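PDB 4R0G: Lpg0393 helical bundle domain-containing protein from Legionella pneumophila subsp. pneumophila str. Philadelphia 1, which acts as a guanine-nucleotide exchange factor for the small GTPases Rab5, Rab21 and Rab22, probably through its VPS9-like domain. Local coordinates for residues M97-N102 with Q133-F138. Sequence-based numbering, arbitrary orientation.
Sequences MVYLTN and QRFVEF
Val-98 sits where 97-102 and 133-138 come nearest, its CA 6.0 Å from the CA of Phe-138. The apolar contacts centre on it. Its CG1, anti to the backbone N (chi1 173°), reaches CB of Phe-138 at 3.6 Å, while CG2 lies against the same CB and the backbone carbon behind it. A short, branched residue suits this place: its two methyls can both lie against Phe-138 where the CA atoms come close; Leu-130 and Leu-139 also pack on it.

The aromatic pair lies to one side. The rings of Tyr-99 and Phe-135 meet obliquely, planes 74° apart and centroids 5.6 Å apart, with the tyrosine hydroxyl at the edge of the phenylalanine ring. Two flat rings offer broad surfaces for packing between helices, and Phe-135 is purely hydrocarbon where the hydroxyl arrives. Tyr-108 stacks on Tyr-99, giving that ring a second aromatic partner.

On the other side an amide lies over a ring. The side chain of Asn-102 covers one face of Phe-138, their planes 25° apart, with ND2 3.5 Å from CD2 and OD1 3.3 Å from CZ. Asn-102 is the first residue after helix 80-101 to leave helical phi/psi, and its ND2 donates back to Val-98 O at 2.7 Å. Its backbone N donates there too, so Val-98 O takes two donors from one residue, and the ND2 bond restrains the amide's rotation. Asparagine fits because one flat group can bond to its own helix and still cover the ring.

The steeply crossed helices of the VPS9-like region are thus joined here by apolar and aromatic packing, whereas the polar amide is satisfied at least partly from within its own helix end.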
loop_
_atom_site.group_PDB
_atom_site.type_symbol
_atom_site.label_atom_id
_atom_site.label_comp_id
_atom_site.label_asym_id
_atom_site.label_seq_id
_atom_site.Cartn_x
_atom_site.Cartn_y
_atom_site.Cartn_z
ATOM N N MET A 97 8.899 25.487 9.401
ATOM C CA MET A 97 8.352 26.501 8.493
ATOM C C MET A 97 7.871 27.719 9.269
ATOM O O MET A 97 8.073 28.858 8.857
ATOM C CB MET A 97 7.227 25.935 7.634
ATOM C CG MET A 97 7.708 24.901 6.634
ATOM S SD MET A 97 6.412 24.185 5.603
ATOM C CE MET A 97 6.079 25.539 4.469
ATOM N N VAL A 98 7.266 27.463 10.420
ATOM C CA VAL A 98 6.785 28.524 11.281
ATOM C C VAL A 98 7.952 29.318 11.837
ATOM O O VAL A 98 7.965 30.552 11.789
ATOM C CB VAL A 98 5.949 27.950 12.415
ATOM C CG1 VAL A 98 5.568 29.051 13.429
ATOM C CG2 VAL A 98 4.743 27.246 11.819
ATOM N N TYR A 99 8.943 28.604 12.358
ATOM C CA TYR A 99 10.126 29.257 12.920
ATOM C C TYR A 99 10.886 30.041 11.861
ATOM O O TYR A 99 11.415 31.100 12.144
ATOM C CB TYR A 99 11.020 28.231 13.587
ATOM C CG TYR A 99 10.370 27.654 14.808
ATOM C CD1 TYR A 99 9.421 28.384 15.499
ATOM C CD2 TYR A 99 10.707 26.386 15.284
ATOM C CE1 TYR A 99 8.832 27.882 16.640
ATOM C CE2 TYR A 99 10.117 25.864 16.419
ATOM C CZ TYR A 99 9.179 26.624 17.095
ATOM O OH TYR A 99 8.556 26.150 18.229
ATOM N N LEU A 100 10.922 29.534 10.634
ATOM C CA LEU A 100 11.654 30.189 9.552
ATOM C C LEU A 100 10.966 31.478 9.163
ATOM O O LEU A 100 11.595 32.535 9.130
ATOM C CB LEU A 100 11.731 29.270 8.328
ATOM C CG LEU A 100 12.954 29.341 7.396
ATOM C CD1 LEU A 100 12.617 28.681 6.079
ATOM C CD2 LEU A 100 13.483 30.749 7.164
ATOM N N THR A 101 9.674 31.390 8.864
ATOM C CA THR A 101 8.918 32.572 8.449
ATOM C C THR A 101 8.965 33.699 9.490
ATOM O O THR A 101 9.056 34.875 9.140
ATOM C CB THR A 101 7.466 32.207 8.126
ATOM O OG1 THR A 101 7.453 31.315 7.005
ATOM C CG2 THR A 101 6.686 33.437 7.776
ATOM N N ASN A 102 8.920 33.309 10.763
ATOM C CA ASN A 102 8.832 34.224 11.911
ATOM C C ASN A 102 10.113 34.610 12.685
ATOM O O ASN A 102 10.026 35.154 13.778
ATOM C CB ASN A 102 7.700 33.789 12.840
ATOM C CG ASN A 102 6.378 33.610 12.097
ATOM O OD1 ASN A 102 5.702 34.582 11.765
ATOM N ND2 ASN A 102 6.021 32.359 11.814
ATOM N N GLN A 133 -1.742 29.962 20.449
ATOM C CA GLN A 133 -2.806 30.214 19.478
ATOM C C GLN A 133 -2.208 30.610 18.152
ATOM O O GLN A 133 -2.553 30.054 17.118
ATOM C CB GLN A 133 -3.741 31.315 19.951
ATOM C CG GLN A 133 -4.955 31.474 19.065
ATOM C CD GLN A 133 -5.781 32.689 19.445
ATOM O OE1 GLN A 133 -6.297 32.776 20.564
ATOM N NE2 GLN A 133 -5.907 33.640 18.517
ATOM N N ARG A 134 -1.292 31.567 18.211
ATOM C CA ARG A 134 -0.484 31.966 17.068
ATOM C C ARG A 134 0.357 30.844 16.441
ATOM O O ARG A 134 0.504 30.794 15.226
ATOM C CB ARG A 134 0.402 33.151 17.451
ATOM C CG ARG A 134 -0.361 34.425 17.812
ATOM C CD ARG A 134 0.603 35.547 18.153
ATOM N NE ARG A 134 1.211 36.171 16.980
ATOM C CZ ARG A 134 2.505 36.464 16.860
ATOM N NH1 ARG A 134 3.363 36.192 17.840
ATOM N NH2 ARG A 134 2.941 37.040 15.746
ATOM N N PHE A 135 0.917 29.960 17.259
ATOM C CA PHE A 135 1.670 28.836 16.721
ATOM C C PHE A 135 0.715 28.049 15.835
ATOM O O PHE A 135 1.016 27.771 14.677
ATOM C CB PHE A 135 2.233 27.951 17.839
ATOM C CG PHE A 135 3.332 27.001 17.392
ATOM C CD1 PHE A 135 3.205 26.217 16.264
ATOM C CD2 PHE A 135 4.495 26.889 18.117
ATOM C CE1 PHE A 135 4.226 25.352 15.866
ATOM C CE2 PHE A 135 5.516 26.020 17.711
ATOM C CZ PHE A 135 5.375 25.256 16.586
ATOM N N VAL A 136 -0.459 27.717 16.364
ATOM C CA VAL A 136 -1.420 26.914 15.598
ATOM C C VAL A 136 -1.902 27.612 14.315
ATOM O O VAL A 136 -1.993 26.979 13.275
ATOM C CB VAL A 136 -2.603 26.404 16.462
ATOM C CG1 VAL A 136 -3.367 25.331 15.728
ATOM C CG2 VAL A 136 -2.089 25.828 17.764
ATOM N N GLU A 137 -2.186 28.908 14.361
ATOM C CA GLU A 137 -2.522 29.627 13.125
ATOM C C GLU A 137 -1.390 29.579 12.106
ATOM O O GLU A 137 -1.598 29.189 10.957
ATOM C CB GLU A 137 -2.865 31.069 13.425
ATOM C CG GLU A 137 -3.871 31.191 14.510
ATOM C CD GLU A 137 -4.109 32.623 14.891
ATOM O OE1 GLU A 137 -4.189 33.456 13.955
ATOM O OE2 GLU A 137 -4.199 32.910 16.114
ATOM N N PHE A 138 -0.200 29.978 12.541
ATOM C CA PHE A 138 0.992 29.876 11.728
ATOM C C PHE A 138 1.144 28.482 11.148
ATOM O O PHE A 138 1.259 28.307 9.931
ATOM C CB PHE A 138 2.240 30.185 12.571
ATOM C CG PHE A 138 2.437 31.643 12.853
ATOM C CD1 PHE A 138 1.843 32.618 12.040
ATOM C CD2 PHE A 138 3.211 32.052 13.914
ATOM C CE1 PHE A 138 2.017 33.986 12.292
ATOM C CE2 PHE A 138 3.395 33.425 14.177
ATOM C CZ PHE A 138 2.785 34.394 13.356
#